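Molybdopterin molybdotransferase (PDB 1UZ5) probably catalyses the insertion of molybdate into adenylyl-molybdopterin, releasing AMP and yielding Mo-molybdopterin in molybdenum cofactor biosynthesis. Local coordinates at residues R346-L358 with I373-V385. Sequence-based numbering, arbitrary orientation.
With SO4 (sulfate ion), chain E.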
ATOM      1  N   ARG A 346     -29.036 -15.676  12.574  1.00 78.57           N
ATOM      2  CA  ARG A 346     -27.877 -14.907  13.010  1.00 78.90           C
ATOM      3  C   ARG A 346     -27.096 -14.359  11.817  1.00 74.96           C
ATOM      4  O   ARG A 346     -27.157 -14.906  10.716  1.00 74.78           O
ATOM      5  CB  ARG A 346     -26.962 -15.781  13.874  1.00 81.18           C
ATOM      6  CG  ARG A 346     -25.730 -15.065  14.410  1.00 84.60           C
ATOM      7  CD  ARG A 346     -24.930 -15.957  15.350  1.00 88.43           C
ATOM      8  NE  ARG A 346     -24.502 -17.197  14.704  1.00 92.65           N
ATOM      9  CZ  ARG A 346     -23.774 -18.139  15.295  1.00 89.81           C
ATOM     10  NH1 ARG A 346     -23.386 -17.989  16.555  1.00 89.49           N
ATOM     11  NH2 ARG A 346     -23.434 -19.233  14.628  1.00 87.40           N
ATOM     12  N   ARG A 347     -26.368 -13.269  12.045  1.00 67.99           N
ATOM     13  CA  ARG A 347     -25.566 -12.639  11.002  1.00 64.67           C
ATOM     14  C   ARG A 347     -24.347 -13.519  10.743  1.00 61.15           C
ATOM     15  O   ARG A 347     -23.544 -13.745  11.647  1.00 60.75           O
ATOM     16  CB  ARG A 347     -25.120 -11.252  11.467  1.00 62.21           C
ATOM     17  CG  ARG A 347     -24.503 -10.383  10.390  1.00 64.05           C
ATOM     18  CD  ARG A 347     -24.105  -9.031  10.963  1.00 74.00           C
ATOM     19  NE  ARG A 347     -23.784  -8.062   9.920  1.00 86.49           N
ATOM     20  CZ  ARG A 347     -24.660  -7.604   9.030  1.00 94.54           C
ATOM     21  NH1 ARG A 347     -25.917  -8.025   9.053  1.00 98.62           N
ATOM     22  NH2 ARG A 347     -24.279  -6.720   8.117  1.00 97.69           N
ATOM     23  N   GLN A 348     -24.204 -14.018   9.517  1.00 59.62           N
ATOM     24  CA  GLN A 348     -23.070 -14.883   9.206  1.00 62.94           C
ATOM     25  C   GLN A 348     -22.247 -14.458   8.000  1.00 57.57           C
ATOM     26  O   GLN A 348     -22.749 -13.816   7.080  1.00 54.87           O
ATOM     27  CB  GLN A 348     -23.542 -16.321   8.993  1.00 68.57           C
ATOM     28  CG  GLN A 348     -24.350 -16.528   7.729  1.00 78.77           C
ATOM     29  CD  GLN A 348     -24.583 -17.994   7.433  1.00 86.87           C
ATOM     30  OE1 GLN A 348     -25.157 -18.720   8.246  1.00 93.47           O
ATOM     31  NE2 GLN A 348     -24.138 -18.440   6.262  1.00 85.44           N
ATOM     32  N   PHE A 349     -20.973 -14.835   8.019  1.00 56.39           N
ATOM     33  CA  PHE A 349     -20.053 -14.526   6.932  1.00 52.93           C
ATOM     34  C   PHE A 349     -19.597 -15.830   6.291  1.00 49.14           C
ATOM     35  O   PHE A 349     -18.880 -16.622   6.900  1.00 53.41           O
ATOM     36  CB  PHE A 349     -18.852 -13.741   7.460  1.00 43.56           C
ATOM     37  CG  PHE A 349     -19.220 -12.428   8.076  1.00 43.13           C
ATOM     38  CD1 PHE A 349     -19.798 -12.375   9.341  1.00 48.49           C
ATOM     39  CD2 PHE A 349     -19.018 -11.241   7.380  1.00 49.33           C
ATOM     40  CE1 PHE A 349     -20.172 -11.158   9.905  1.00 49.77           C
ATOM     41  CE2 PHE A 349     -19.389 -10.016   7.935  1.00 54.13           C
ATOM     42  CZ  PHE A 349     -19.967  -9.975   9.201  1.00 56.68           C
ATOM     43  N   LEU A 350     -20.029 -16.038   5.052  1.00 48.38           N
ATOM     44  CA  LEU A 350     -19.718 -17.245   4.303  1.00 43.40           C
ATOM     45  C   LEU A 350     -18.425 -17.184   3.497  1.00 47.41           C
ATOM     46  O   LEU A 350     -18.270 -16.341   2.612  1.00 39.34           O
ATOM     47  CB  LEU A 350     -20.877 -17.562   3.355  1.00 47.69           C
ATOM     48  CG  LEU A 350     -20.670 -18.704   2.361  1.00 51.79           C
ATOM     49  CD1 LEU A 350     -20.572 -20.017   3.114  1.00 57.79           C
ATOM     50  CD2 LEU A 350     -21.820 -18.743   1.368  1.00 57.47           C
ATOM     51  N   PRO A 351     -17.473 -18.082   3.796  1.00 43.80           N
ATOM     52  CA  PRO A 351     -16.208 -18.101   3.061  1.00 44.35           C
ATOM     53  C   PRO A 351     -16.507 -18.562   1.640  1.00 43.51           C
ATOM     54  O   PRO A 351     -17.267 -19.511   1.445  1.00 50.44           O
ATOM     55  CB  PRO A 351     -15.379 -19.130   3.825  1.00 42.93           C
ATOM     56  CG  PRO A 351     -15.924 -19.047   5.215  1.00 51.98           C
ATOM     57  CD  PRO A 351     -17.407 -18.971   4.967  1.00 47.33           C
ATOM     58  N   VAL A 352     -15.926 -17.898   0.650  1.00 42.48           N
ATOM     59  CA  VAL A 352     -16.163 -18.283  -0.734  1.00 40.72           C
ATOM     60  C   VAL A 352     -14.879 -18.335  -1.542  1.00 46.30           C
ATOM     61  O   VAL A 352     -13.865 -17.742  -1.169  1.00 42.10           O
ATOM     62  CB  VAL A 352     -17.122 -17.301  -1.445  1.00 45.07           C
ATOM     63  CG1 VAL A 352     -18.414 -17.174  -0.662  1.00 49.23           C
ATOM     64  CG2 VAL A 352     -16.453 -15.943  -1.607  1.00 40.63           C
ATOM     65  N   LYS A 353     -14.936 -19.062  -2.652  1.00 45.18           N
ATOM     66  CA  LYS A 353     -13.810 -19.184  -3.559  1.00 42.87           C
ATOM     67  C   LYS A 353     -14.215 -18.447  -4.828  1.00 46.96           C
ATOM     68  O   LYS A 353     -15.309 -18.659  -5.351  1.00 44.27           O
ATOM     69  CB  LYS A 353     -13.534 -20.650  -3.893  1.00 48.15           C
ATOM     70  CG  LYS A 353     -12.347 -20.835  -4.827  1.00 51.58           C
ATOM     71  CD  LYS A 353     -12.210 -22.271  -5.296  1.00 53.82           C
ATOM     72  CE  LYS A 353     -10.984 -22.425  -6.179  1.00 63.11           C
ATOM     73  NZ  LYS A 353     -10.983 -21.432  -7.290  1.00 69.69           N
ATOM     74  N   LEU A 354     -13.346 -17.575  -5.317  1.00 42.53           N
ATOM     75  CA  LEU A 354     -13.650 -16.830  -6.524  1.00 49.38           C
ATOM     76  C   LEU A 354     -13.076 -17.534  -7.740  1.00 58.50           C
ATOM     77  O   LEU A 354     -11.861 -17.650  -7.885  1.00 64.64           O
ATOM     78  CB  LEU A 354     -13.091 -15.411  -6.428  1.00 47.94           C
ATOM     79  CG  LEU A 354     -13.690 -14.551  -5.314  1.00 47.60           C
ATOM     80  CD1 LEU A 354     -13.030 -13.185  -5.313  1.00 58.89           C
ATOM     81  CD2 LEU A 354     -15.190 -14.420  -5.518  1.00 55.95           C
ATOM     82  N   GLU A 355     -13.963 -18.020  -8.600  1.00 64.47           N
ATOM     83  CA  GLU A 355     -13.561 -18.711  -9.817  1.00 71.00           C
ATOM     84  C   GLU A 355     -13.970 -17.878 -11.023  1.00 74.32           C
ATOM     85  O   GLU A 355     -14.689 -18.346 -11.904  1.00 79.66           O
ATOM     86  CB  GLU A 355     -14.221 -20.088  -9.882  1.00 66.68           C
ATOM     87  CG  GLU A 355     -13.635 -21.092  -8.911  1.00 77.61           C
ATOM     88  CD  GLU A 355     -14.388 -22.405  -8.907  1.00 82.50           C
ATOM     89  OE1 GLU A 355     -14.619 -22.963 -10.000  1.00 84.97           O
ATOM     90  OE2 GLU A 355     -14.743 -22.882  -7.809  1.00 85.02           O
ATOM     91  N   GLY A 356     -13.500 -16.637 -11.050  1.00 77.53           N
ATOM     92  CA  GLY A 356     -13.831 -15.739 -12.138  1.00 78.48           C
ATOM     93  C   GLY A 356     -14.752 -14.649 -11.632  1.00 80.71           C
ATOM     94  O   GLY A 356     -14.331 -13.773 -10.877  1.00 81.59           O
ATOM     95  N   ASP A 357     -16.015 -14.706 -12.039  1.00 81.44           N
ATOM     96  CA  ASP A 357     -16.994 -13.718 -11.610  1.00 82.97           C
ATOM     97  C   ASP A 357     -18.048 -14.372 -10.727  1.00 79.88           C
ATOM     98  O   ASP A 357     -19.008 -13.726 -10.308  1.00 79.22           O
ATOM     99  CB  ASP A 357     -17.659 -13.069 -12.826  1.00 92.33           C
ATOM    100  CG  ASP A 357     -18.290 -14.087 -13.757  1.00101.28           C
ATOM    101  OD1 ASP A 357     -17.554 -14.943 -14.291  1.00107.20           O
ATOM    102  OD2 ASP A 357     -19.522 -14.030 -13.953  1.00106.44           O
ATOM    103  N   LEU A 358     -17.864 -15.658 -10.445  1.00 75.93           N
ATOM    104  CA  LEU A 358     -18.804 -16.391  -9.609  1.00 74.65           C
ATOM    105  C   LEU A 358     -18.191 -16.822  -8.281  1.00 69.52           C
ATOM    106  O   LEU A 358     -17.072 -17.329  -8.231  1.00 65.56           O
ATOM    107  CB  LEU A 358     -19.337 -17.623 -10.347  1.00 79.13           C
ATOM    108  CG  LEU A 358     -18.329 -18.680 -10.803  1.00 83.90           C
ATOM    109  CD1 LEU A 358     -19.064 -19.959 -11.173  1.00 83.91           C
ATOM    110  CD2 LEU A 358     -17.530 -18.153 -11.981  1.00 88.62           C
ATOM    111  N   ILE A 373      -7.194 -22.845   2.128  1.00 31.75           N
ATOM    112  CA  ILE A 373      -6.556 -22.646   0.837  1.00 29.34           C
ATOM    113  C   ILE A 373      -7.517 -22.070  -0.199  1.00 28.86           C
ATOM    114  O   ILE A 373      -7.152 -21.161  -0.937  1.00 31.23           O
ATOM    115  CB  ILE A 373      -5.985 -23.972   0.285  1.00 33.23           C
ATOM    116  CG1 ILE A 373      -4.853 -24.470   1.187  1.00 41.44           C
ATOM    117  CG2 ILE A 373      -5.486 -23.773  -1.145  1.00 39.33           C
ATOM    118  CD1 ILE A 373      -3.702 -23.488   1.338  1.00 47.45           C
ATOM    119  N   ASP A 374      -8.742 -22.590  -0.240  1.00 31.04           N
ATOM    120  CA  ASP A 374      -9.748 -22.143  -1.209  1.00 37.89           C
ATOM    121  C   ASP A 374     -10.448 -20.812  -0.924  1.00 37.12           C
ATOM    122  O   ASP A 374     -10.985 -20.187  -1.840  1.00 38.44           O
ATOM    123  CB  ASP A 374     -10.833 -23.215  -1.381  1.00 37.26           C
ATOM    124  CG  ASP A 374     -10.279 -24.536  -1.869  1.00 47.81           C
ATOM    125  OD1 ASP A 374      -9.271 -24.530  -2.608  1.00 54.48           O
ATOM    126  OD2 ASP A 374     -10.863 -25.582  -1.524  1.00 53.23           O
ATOM    127  N   ALA A 375     -10.458 -20.382   0.332  1.00 34.54           N
ATOM    128  CA  ALA A 375     -11.132 -19.140   0.699  1.00 34.77           C
ATOM    129  C   ALA A 375     -10.467 -17.869   0.163  1.00 37.24           C
ATOM    130  O   ALA A 375      -9.405 -17.469   0.628  1.00 38.46           O
ATOM    131  CB  ALA A 375     -11.266 -19.058   2.214  1.00 34.73           C
ATOM    132  N   ASP A 376     -11.107 -17.230  -0.810  1.00 35.00           N
ATOM    133  CA  ASP A 376     -10.574 -16.003  -1.389  1.00 35.68           C
ATOM    134  C   ASP A 376     -11.152 -14.784  -0.692  1.00 35.13           C
ATOM    135  O   ASP A 376     -10.589 -13.692  -0.751  1.00 39.33           O
ATOM    136  CB  ASP A 376     -10.885 -15.945  -2.882  1.00 37.56           C
ATOM    137  CG  ASP A 376     -10.202 -17.047  -3.653  1.00 47.30           C
ATOM    138  OD1 ASP A 376      -8.984 -17.240  -3.446  1.00 49.56           O
ATOM    139  OD2 ASP A 376     -10.873 -17.717  -4.466  1.00 50.57           O
ATOM    140  N   GLY A 377     -12.283 -14.987  -0.025  1.00 38.58           N
ATOM    141  CA  GLY A 377     -12.937 -13.909   0.687  1.00 41.54           C
ATOM    142  C   GLY A 377     -14.225 -14.398   1.315  1.00 45.50           C
ATOM    143  O   GLY A 377     -14.475 -15.602   1.385  1.00 45.81           O
ATOM    144  N   PHE A 378     -15.056 -13.473   1.777  1.00 41.83           N
ATOM    145  CA  PHE A 378     -16.313 -13.868   2.388  1.00 44.10           C
ATOM    146  C   PHE A 378     -17.478 -12.994   1.958  1.00 49.12           C
ATOM    147  O   PHE A 378     -17.298 -11.842   1.553  1.00 45.66           O
ATOM    148  CB  PHE A 378     -16.190 -13.854   3.918  1.00 38.86           C
ATOM    149  CG  PHE A 378     -15.882 -12.500   4.499  1.00 43.30           C
ATOM    150  CD1 PHE A 378     -16.847 -11.495   4.520  1.00 48.80           C
ATOM    151  CD2 PHE A 378     -14.627 -12.233   5.039  1.00 47.90           C
ATOM    152  CE1 PHE A 378     -16.564 -10.243   5.072  1.00 39.34           C
ATOM    153  CE2 PHE A 378     -14.338 -10.989   5.590  1.00 42.24           C
ATOM    154  CZ  PHE A 378     -15.309  -9.993   5.606  1.00 40.96           C
ATOM    155  N   VAL A 379     -18.673 -13.565   2.041  1.00 48.07           N
ATOM    156  CA  VAL A 379     -19.901 -12.864   1.697  1.00 51.76           C
ATOM    157  C   VAL A 379     -20.701 -12.749   2.990  1.00 55.59           C
ATOM    158  O   VAL A 379     -20.926 -13.745   3.677  1.00 54.17           O
ATOM    159  CB  VAL A 379     -20.724 -13.652   0.664  1.00 51.84           C
ATOM    160  CG1 VAL A 379     -22.049 -12.956   0.420  1.00 59.42           C
ATOM    161  CG2 VAL A 379     -19.947 -13.772  -0.636  1.00 48.68           C
ATOM    162  N   GLU A 380     -21.117 -11.533   3.327  1.00 57.98           N
ATOM    163  CA  GLU A 380     -21.878 -11.287   4.551  1.00 67.19           C
ATOM    164  C   GLU A 380     -23.380 -11.434   4.329  1.00 69.27           C
ATOM    165  O   GLU A 380     -23.966 -10.747   3.490  1.00 71.48           O
ATOM    166  CB  GLU A 380     -21.566  -9.883   5.077  1.00 68.66           C
ATOM    167  CG  GLU A 380     -22.436  -9.401   6.225  1.00 76.67           C
ATOM    168  CD  GLU A 380     -22.159  -7.950   6.586  1.00 89.48           C
ATOM    169  OE1 GLU A 380     -22.287  -7.073   5.705  1.00 91.08           O
ATOM    170  OE2 GLU A 380     -21.815  -7.684   7.756  1.00 97.90           O
ATOM    171  N   ILE A 381     -23.992 -12.346   5.082  1.00 67.40           N
ATOM    172  CA  ILE A 381     -25.430 -12.611   4.996  1.00 68.52           C
ATOM    173  C   ILE A 381     -26.101 -12.043   6.243  1.00 72.35           C
ATOM    174  O   ILE A 381     -25.870 -12.525   7.351  1.00 74.22           O
ATOM    175  CB  ILE A 381     -25.698 -14.109   4.929  1.00 65.33           C
ATOM    176  CG1 ILE A 381     -24.721 -14.758   3.940  1.00 64.27           C
ATOM    177  CG2 ILE A 381     -27.136 -14.351   4.496  1.00 65.22           C
ATOM    178  CD1 ILE A 381     -24.901 -16.252   3.790  1.00 61.59           C
ATOM    179  N   PRO A 382     -26.963 -11.025   6.070  1.00 74.94           N
ATOM    180  CA  PRO A 382     -27.706 -10.317   7.121  1.00 77.28           C
ATOM    181  C   PRO A 382     -28.276 -11.157   8.256  1.00 78.20           C
ATOM    182  O   PRO A 382     -28.671 -12.309   8.063  1.00 72.25           O
ATOM    183  CB  PRO A 382     -28.788  -9.576   6.340  1.00 75.98           C
ATOM    184  CG  PRO A 382     -28.084  -9.266   5.044  1.00 74.56           C
ATOM    185  CD  PRO A 382     -27.427 -10.590   4.741  1.00 76.23           C
ATOM    186  N   GLU A 383     -28.331 -10.555   9.443  1.00 81.61           N
ATOM    187  CA  GLU A 383     -28.833 -11.236  10.635  1.00 85.95           C
ATOM    188  C   GLU A 383     -30.211 -11.828  10.389  1.00 87.27           C
ATOM    189  O   GLU A 383     -30.654 -12.713  11.127  1.00 86.86           O
ATOM    190  CB  GLU A 383     -28.938 -10.281  11.835  1.00 83.76           C
ATOM    191  CG  GLU A 383     -28.139  -8.978  11.747  1.00 82.66           C
ATOM    192  CD  GLU A 383     -28.788  -7.937  10.848  1.00 84.50           C
ATOM    193  OE1 GLU A 383     -28.656  -8.022   9.600  1.00 79.11           O
ATOM    194  OE2 GLU A 383     -29.449  -7.020  11.394  1.00 88.08           O
ATOM    195  N   THR A 384     -30.896 -11.329   9.362  1.00 88.52           N
ATOM    196  CA  THR A 384     -32.230 -11.819   9.054  1.00 88.54           C
ATOM    197  C   THR A 384     -32.159 -13.314   8.766  1.00 90.77           C
ATOM    198  O   THR A 384     -32.532 -14.125   9.617  1.00 94.13           O
ATOM    199  CB  THR A 384     -32.855 -11.085   7.833  1.00 83.63           C
ATOM    200  OG1 THR A 384     -32.351 -11.647   6.617  1.00 83.55           O
ATOM    201  CG2 THR A 384     -32.521  -9.594   7.862  1.00 81.80           C
ATOM    202  N   VAL A 385     -31.659 -13.660   7.579  1.00 91.08           N
ATOM    203  CA  VAL A 385     -31.513 -15.047   7.124  1.00 90.23           C
ATOM    204  C   VAL A 385     -31.868 -15.183   5.646  1.00 88.76           C
ATOM    205  O   VAL A 385     -31.372 -14.433   4.801  1.00 86.25           O
ATOM    206  CB  VAL A 385     -32.396 -15.988   7.950  1.00 94.17           C
TER
HETATM  207  S   SO4 E1406     -19.539 -19.844  15.812  1.00 89.80           S
HETATM  208  O1  SO4 E1406     -21.006 -20.465  16.132  1.00 89.62           O
HETATM  209  O2  SO4 E1406     -18.825 -19.909  17.070  1.00 88.30           O
HETATM  210  O3  SO4 E1406     -18.958 -20.524  14.862  1.00 92.26           O
HETATM  211  O4  SO4 E1406     -19.834 -18.469  15.507  1.00 93.97           O
HETATM  212  O   HOH W   1      -9.444 -18.603  -6.542  1.00 54.15           O
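Phe349 drives one edge of its ring toward the face of Phe378 in an offset edge-to-face pair, the ring planes at 87° and the centroids 5.4 Å apart; CD2 of Phe349 comes within 3.5 Å of CE1 of Phe378. Glu380 CB and CG run alongside the Phe349 ring, past its CE2. Glu380 carries its carboxylate on to Arg347 because its chain is extended from CG outward, with CG set opposite the backbone N (chi1 171°); there a salt bridge joins OE2 to NH2, although the modelled position of NH2 is less certain. The other terminal nitrogen, Arg347 NH1, reaches Glu383 OE1 at 2.8 Å, near the guanidinium plane, so the arginine appears to link two carboxylates. On the sheet face opposite the two phenylalanines, Val352 CG1 meets Val379 CG2 at 3.7 Å, and the Ile381 CD1 methyl lies against Gln348 NE2.

An antiparallel register sorts side chains by face: Phe349, Phe378 and Glu380 share one, Gln348, Ile381, Val352 and Val379 the other, with Phe349-Phe378 and Val352-Val379 as diagonal contacts. Strands 347-354 and 377-381 are neighbours in the C-terminal domain IV of this MoeA protein, bonded through Gln348-Ile381, Leu350-Val379 and Val352-Gly377. A classic beta bulge ends the pairing. Val352 O accepts Asp376 N at 2.8 Å and, weakly, Gly377 N. Beyond it, Asp376 OD2 accepts Leu354 N at 2.6 Å through its anti lone pair. A water donates to that same oxygen and to Leu354 O.

Further out, Thr309 and Leu313 of helix 304-322 touch both phenylalanines, while Val394 and Val396 of strand 391-398 pack on Val379.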